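Local structure of acyl-coenzyme A oxidase 3 (Yarrowia lipolytica, 5YS9) at residues Phe361-Gln375 with Thr558-Ile570. The protein oxidises acyl-CoA substrates of various chain lengths to (2E)-enoyl-CoA with its FAD cofactor, passing the electrons to oxygen to give hydrogen peroxide in peroxisomal fatty acid beta-oxidation. Residues are numbered along the deposited sequence; the frame is centred on the assembly and turned at random.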
loop_
_atom_site.group_PDB
_atom_site.type_symbol
_atom_site.label_atom_id
_atom_site.label_comp_id
_atom_site.label_asym_id
_atom_site.label_seq_id
_atom_site.Cartn_x
_atom_site.Cartn_y
_atom_site.Cartn_z
ATOM N N PHE A 361 -16.566 -6.324 -4.715
ATOM C CA PHE A 361 -16.072 -5.096 -5.293
ATOM C C PHE A 361 -15.439 -5.339 -6.648
ATOM O O PHE A 361 -15.602 -4.550 -7.548
ATOM C CB PHE A 361 -15.043 -4.480 -4.358
ATOM C CG PHE A 361 -15.044 -2.991 -4.343
ATOM C CD1 PHE A 361 -15.093 -2.275 -5.509
ATOM C CD2 PHE A 361 -14.976 -2.311 -3.155
ATOM C CE1 PHE A 361 -15.084 -0.911 -5.491
ATOM C CE2 PHE A 361 -14.960 -0.947 -3.126
ATOM C CZ PHE A 361 -15.023 -0.247 -4.294
ATOM N N THR A 362 -14.683 -6.413 -6.783
ATOM C CA THR A 362 -14.046 -6.699 -8.058
ATOM C C THR A 362 -15.034 -6.995 -9.176
ATOM O O THR A 362 -14.860 -6.519 -10.267
ATOM C CB THR A 362 -12.821 -7.652 -7.971
ATOM O OG1 THR A 362 -12.890 -8.655 -8.980
ATOM C CG2 THR A 362 -12.694 -8.272 -6.621
ATOM N N TYR A 363 -16.096 -7.725 -8.882
ATOM C CA TYR A 363 -17.143 -7.975 -9.861
ATOM C C TYR A 363 -17.777 -6.662 -10.265
ATOM O O TYR A 363 -18.072 -6.440 -11.424
ATOM C CB TYR A 363 -18.236 -8.852 -9.265
ATOM C CG TYR A 363 -18.087 -10.336 -9.474
ATOM C CD1 TYR A 363 -16.985 -11.017 -8.989
ATOM C CD2 TYR A 363 -19.062 -11.063 -10.130
ATOM C CE1 TYR A 363 -16.853 -12.372 -9.169
ATOM C CE2 TYR A 363 -18.934 -12.417 -10.307
ATOM C CZ TYR A 363 -17.829 -13.064 -9.826
ATOM O OH TYR A 363 -17.705 -14.410 -10.004
ATOM N N ALA A 364 -17.989 -5.803 -9.278
ATOM C CA ALA A 364 -18.594 -4.498 -9.455
ATOM C C ALA A 364 -17.766 -3.587 -10.343
ATOM O O ALA A 364 -18.299 -2.830 -11.136
ATOM C CB ALA A 364 -18.833 -3.845 -8.111
ATOM N N MET A 365 -16.458 -3.643 -10.184
ATOM C CA MET A 365 -15.579 -2.900 -11.051
ATOM C C MET A 365 -15.856 -3.287 -12.498
ATOM O O MET A 365 -16.091 -2.425 -13.328
ATOM C CB MET A 365 -14.126 -3.139 -10.722
ATOM C CG MET A 365 -13.586 -2.334 -9.546
ATOM S SD MET A 365 -12.088 -3.134 -8.942
ATOM C CE MET A 365 -11.571 -1.801 -7.950
ATOM N N LYS A 366 -15.864 -4.572 -12.809
ATOM C CA LYS A 366 -16.158 -4.961 -14.194
ATOM C C LYS A 366 -17.548 -4.434 -14.709
ATOM O O LYS A 366 -17.642 -3.919 -15.814
ATOM C CB LYS A 366 -16.007 -6.491 -14.369
ATOM C CG LYS A 366 -15.933 -7.011 -15.798
ATOM C CD LYS A 366 -14.841 -6.317 -16.648
ATOM C CE LYS A 366 -14.581 -7.047 -17.979
ATOM N NZ LYS A 366 -15.883 -7.298 -18.683
ATOM N N MET A 367 -18.597 -4.520 -13.901
ATOM C CA MET A 367 -19.912 -4.030 -14.320
ATOM C C MET A 367 -19.907 -2.524 -14.602
ATOM O O MET A 367 -20.575 -2.074 -15.528
ATOM C CB MET A 367 -20.989 -4.383 -13.276
ATOM C CG MET A 367 -21.229 -5.881 -13.077
ATOM S SD MET A 367 -21.403 -6.676 -14.678
ATOM C CE MET A 367 -19.827 -7.487 -14.979
ATOM N N ALA A 368 -19.132 -1.758 -13.850
ATOM C CA ALA A 368 -19.021 -0.325 -14.127
ATOM C C ALA A 368 -18.227 -0.003 -15.422
ATOM O O ALA A 368 -18.538 0.915 -16.155
ATOM C CB ALA A 368 -18.437 0.391 -12.943
ATOM N N ALA A 369 -17.213 -0.771 -15.719
ATOM C CA ALA A 369 -16.572 -0.709 -17.020
ATOM C C ALA A 369 -17.504 -1.044 -18.181
ATOM O O ALA A 369 -17.405 -0.434 -19.233
ATOM C CB ALA A 369 -15.363 -1.647 -17.059
ATOM N N ASP A 370 -18.325 -2.066 -18.006
ATOM C CA ASP A 370 -19.241 -2.554 -19.040
ATOM C C ASP A 370 -20.367 -1.563 -19.207
ATOM O O ASP A 370 -20.650 -1.175 -20.322
ATOM C CB ASP A 370 -19.798 -3.948 -18.695
ATOM C CG ASP A 370 -18.759 -5.097 -18.876
ATOM O OD1 ASP A 370 -17.591 -4.863 -19.272
ATOM O OD2 ASP A 370 -19.110 -6.269 -18.621
ATOM N N GLN A 371 -20.992 -1.131 -18.103
ATOM C CA GLN A 371 -22.059 -0.141 -18.146
ATOM C C GLN A 371 -21.608 1.154 -18.809
ATOM O O GLN A 371 -22.380 1.799 -19.549
ATOM C CB GLN A 371 -22.579 0.125 -16.750
ATOM C CG GLN A 371 -23.750 1.133 -16.618
ATOM C CD GLN A 371 -25.142 0.554 -16.912
ATOM O OE1 GLN A 371 -26.067 0.770 -16.125
ATOM N NE2 GLN A 371 -25.302 -0.180 -18.030
ATOM N N SER A 372 -20.363 1.548 -18.568
ATOM C CA SER A 372 -19.832 2.774 -19.165
ATOM C C SER A 372 -19.608 2.660 -20.658
ATOM O O SER A 372 -19.874 3.620 -21.403
ATOM C CB SER A 372 -18.532 3.187 -18.509
ATOM O OG SER A 372 -18.788 3.673 -17.228
ATOM N N GLN A 373 -19.072 1.517 -21.089
ATOM C CA GLN A 373 -18.816 1.272 -22.516
ATOM C C GLN A 373 -20.142 1.159 -23.292
ATOM O O GLN A 373 -20.243 1.649 -24.415
ATOM C CB GLN A 373 -17.931 0.030 -22.727
ATOM C CG GLN A 373 -17.556 -0.300 -24.180
ATOM C CD GLN A 373 -16.732 0.784 -24.915
ATOM O OE1 GLN A 373 -15.839 1.442 -24.348
ATOM N NE2 GLN A 373 -17.020 0.948 -26.207
ATOM N N ILE A 374 -21.132 0.526 -22.678
ATOM C CA ILE A 374 -22.461 0.368 -23.254
ATOM C C ILE A 374 -23.192 1.719 -23.293
ATOM O O ILE A 374 -23.671 2.095 -24.343
ATOM C CB ILE A 374 -23.307 -0.683 -22.490
ATOM C CG1 ILE A 374 -22.671 -2.093 -22.571
ATOM C CG2 ILE A 374 -24.737 -0.725 -23.027
ATOM C CD1 ILE A 374 -23.046 -2.989 -21.400
ATOM N N GLN A 375 -23.232 2.470 -22.189
ATOM C CA GLN A 375 -23.870 3.800 -22.233
ATOM C C GLN A 375 -23.191 4.696 -23.279
ATOM O O GLN A 375 -23.873 5.317 -24.100
ATOM C CB GLN A 375 -23.957 4.475 -20.867
ATOM C CG GLN A 375 -25.259 4.151 -20.156
ATOM C CD GLN A 375 -25.229 4.487 -18.674
ATOM O OE1 GLN A 375 -24.653 5.500 -18.261
ATOM N NE2 GLN A 375 -25.837 3.632 -17.863
ATOM N N THR A 558 -19.447 8.375 -7.107
ATOM C CA THR A 558 -18.786 7.222 -7.679
ATOM C C THR A 558 -19.265 5.930 -6.986
ATOM O O THR A 558 -19.535 4.908 -7.628
ATOM C CB THR A 558 -17.255 7.402 -7.603
ATOM O OG1 THR A 558 -16.894 8.634 -8.258
ATOM C CG2 THR A 558 -16.511 6.229 -8.306
ATOM N N ARG A 559 -19.422 5.974 -5.679
ATOM C CA ARG A 559 -19.864 4.797 -4.981
ATOM C C ARG A 559 -21.267 4.338 -5.392
ATOM O O ARG A 559 -21.548 3.123 -5.579
ATOM C CB ARG A 559 -19.823 5.048 -3.468
ATOM C CG ARG A 559 -19.780 3.778 -2.663
ATOM C CD ARG A 559 -18.909 2.739 -3.376
ATOM N NE ARG A 559 -18.383 1.786 -2.448
ATOM C CZ ARG A 559 -17.232 1.882 -1.817
ATOM N NH1 ARG A 559 -16.447 2.895 -1.982
ATOM N NH2 ARG A 559 -16.886 0.939 -0.980
ATOM N N LYS A 560 -22.125 5.334 -5.517
ATOM C CA LYS A 560 -23.476 5.167 -5.959
ATOM C C LYS A 560 -23.486 4.654 -7.384
ATOM O O LYS A 560 -24.247 3.768 -7.703
ATOM C CB LYS A 560 -24.222 6.493 -5.816
ATOM C CG LYS A 560 -25.552 6.560 -6.529
ATOM C CD LYS A 560 -25.476 7.449 -7.751
ATOM C CE LYS A 560 -25.792 6.675 -9.007
ATOM N NZ LYS A 560 -25.054 7.217 -10.174
ATOM N N HIS A 561 -22.616 5.178 -8.234
ATOM C CA HIS A 561 -22.517 4.627 -9.599
ATOM C C HIS A 561 -22.108 3.122 -9.687
ATOM O O HIS A 561 -22.671 2.372 -10.487
ATOM C CB HIS A 561 -21.663 5.530 -10.534
ATOM C CG HIS A 561 -21.990 5.332 -11.980
ATOM N ND1 HIS A 561 -23.246 5.591 -12.498
ATOM C CD2 HIS A 561 -21.258 4.827 -13.001
ATOM C CE1 HIS A 561 -23.261 5.275 -13.783
ATOM N NE2 HIS A 561 -22.067 4.812 -14.113
ATOM N N LEU A 562 -21.143 2.687 -8.871
ATOM C CA LEU A 562 -20.771 1.245 -8.741
ATOM C C LEU A 562 -21.946 0.364 -8.334
ATOM O O LEU A 562 -22.134 -0.692 -8.881
ATOM C CB LEU A 562 -19.633 1.057 -7.697
ATOM C CG LEU A 562 -18.235 1.526 -8.138
ATOM C CD1 LEU A 562 -17.354 1.921 -6.971
ATOM C CD2 LEU A 562 -17.581 0.438 -8.968
ATOM N N VAL A 563 -22.712 0.821 -7.347
ATOM C CA VAL A 563 -23.922 0.146 -6.870
ATOM C C VAL A 563 -24.946 0.027 -8.015
ATOM O O VAL A 563 -25.473 -1.035 -8.316
ATOM C CB VAL A 563 -24.529 0.964 -5.694
ATOM C CG1 VAL A 563 -25.936 0.484 -5.323
ATOM C CG2 VAL A 563 -23.596 0.951 -4.482
ATOM N N THR A 564 -25.222 1.145 -8.656
ATOM C CA THR A 564 -26.189 1.189 -9.736
ATOM C C THR A 564 -25.789 0.283 -10.882
ATOM O O THR A 564 -26.582 -0.554 -11.320
ATOM C CB THR A 564 -26.412 2.647 -10.143
ATOM O OG1 THR A 564 -27.272 3.189 -9.152
ATOM C CG2 THR A 564 -27.066 2.791 -11.462
ATOM N N ALA A 565 -24.545 0.399 -11.324
ATOM C CA ALA A 565 -24.081 -0.417 -12.447
ATOM C C ALA A 565 -24.105 -1.909 -12.155
ATOM O O ALA A 565 -24.460 -2.699 -13.041
ATOM C CB ALA A 565 -22.708 0.019 -12.897
ATOM N N PHE A 566 -23.775 -2.308 -10.922
ATOM C CA PHE A 566 -23.881 -3.725 -10.565
ATOM C C PHE A 566 -25.322 -4.257 -10.765
ATOM O O PHE A 566 -25.548 -5.205 -11.513
ATOM C CB PHE A 566 -23.395 -3.950 -9.117
ATOM C CG PHE A 566 -22.798 -5.325 -8.840
ATOM C CD1 PHE A 566 -22.994 -6.428 -9.683
ATOM C CD2 PHE A 566 -22.072 -5.522 -7.674
ATOM C CE1 PHE A 566 -22.458 -7.682 -9.366
ATOM C CE2 PHE A 566 -21.534 -6.777 -7.354
ATOM C CZ PHE A 566 -21.737 -7.850 -8.191
ATOM N N TYR A 567 -26.294 -3.605 -10.131
ATOM C CA TYR A 567 -27.718 -4.019 -10.231
ATOM C C TYR A 567 -28.293 -3.963 -11.656
ATOM O O TYR A 567 -28.913 -4.933 -12.119
ATOM C CB TYR A 567 -28.561 -3.199 -9.253
ATOM C CG TYR A 567 -28.324 -3.560 -7.790
ATOM C CD1 TYR A 567 -28.418 -4.879 -7.350
ATOM C CD2 TYR A 567 -28.023 -2.576 -6.826
ATOM C CE1 TYR A 567 -28.225 -5.213 -6.008
ATOM C CE2 TYR A 567 -27.833 -2.905 -5.472
ATOM C CZ TYR A 567 -27.930 -4.226 -5.081
ATOM O OH TYR A 567 -27.778 -4.577 -3.764
ATOM N N GLU A 568 -28.008 -2.861 -12.362
ATOM C CA GLU A 568 -28.467 -2.665 -13.754
ATOM C C GLU A 568 -27.986 -3.754 -14.676
ATOM O O GLU A 568 -28.721 -4.188 -15.557
ATOM C CB GLU A 568 -28.057 -1.279 -14.332
ATOM C CG GLU A 568 -29.204 -0.265 -14.500
ATOM C CD GLU A 568 -28.926 1.143 -13.929
ATOM O OE1 GLU A 568 -29.602 1.502 -12.926
ATOM O OE2 GLU A 568 -28.060 1.897 -14.472
ATOM N N ARG A 569 -26.745 -4.189 -14.499
ATOM C CA ARG A 569 -26.142 -5.198 -15.389
ATOM C C ARG A 569 -26.678 -6.588 -15.061
ATOM O O ARG A 569 -26.804 -7.416 -15.952
ATOM C CB ARG A 569 -24.589 -5.196 -15.316
ATOM C CG ARG A 569 -23.860 -3.946 -15.843
ATOM C CD ARG A 569 -23.972 -3.672 -17.349
ATOM N NE ARG A 569 -23.864 -4.875 -18.178
ATOM C CZ ARG A 569 -24.701 -5.236 -19.158
ATOM N NH1 ARG A 569 -25.740 -4.486 -19.522
ATOM N NH2 ARG A 569 -24.475 -6.372 -19.803
ATOM N N ILE A 570 -26.988 -6.835 -13.788
ATOM C CA ILE A 570 -27.627 -8.094 -13.351
ATOM C C ILE A 570 -29.023 -8.207 -13.967
ATOM O O ILE A 570 -29.340 -9.214 -14.593
ATOM C CB ILE A 570 -27.707 -8.208 -11.801
ATOM C CG1 ILE A 570 -26.297 -8.354 -11.197
ATOM C CG2 ILE A 570 -28.562 -9.405 -11.399
ATOM C CD1 ILE A 570 -26.174 -8.080 -9.699
HETATM O O HOH W 1 -21.948 -7.479 -18.349
#
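Arg569 fits as a knob into the hole formed by Met367, Asp370, Gln371 and Ile374 on helix 361-375, an instance of how a long charged residue can pack as a hydrocarbon along most of its length. Arg569 CB rests on Met367 SD at 3.6 Å. With CG beside the backbone N (chi1 -66°) and bends at the next two torsions, the chain folds along the partner helix. Arg569 CG lies 3.8 Å from Met367 O. Next, Arg569 CD comes 4.1 Å from Gln371 CB. At the tip, Ile374 CD1 sits over the centre of one guanidinium face, 3.6 Å from Arg569 CZ. A water at the edge of the group accepts from Arg569 NH2 at 3.1 Å and donates to Asp370 OD2. Asp370 is itself salt-bridged to Lys366. With an alanine here, CB could still meet the sulfur, but Ile374 CD1 would probably lose the guanidinium face it packs on and the water its NH2 partner.

Near the crossing, small residues let the backbones approach: the axes pass 8.1 Å apart at 80°, and Ala565 CB meets Ala368 CA at 3.9 Å. Beside them, Phe566 lays a ring face over Ala364 CA, its CD2 3.7 Å from Ala364 CB, and Leu562 splits its branches, CD1 toward Phe361 CE1 and CD2 toward Ala368 CB. Farther along, Phe361 CZ lies over the Arg559 guanidinium, the two planes 60° apart.

The pair thus joins helix 349-385 to helix 547-573 in the all-helical part of the oxidase; helix 391-428 packs against Phe361, helix 579-596 against Arg559, and helix 38-46 against Met367.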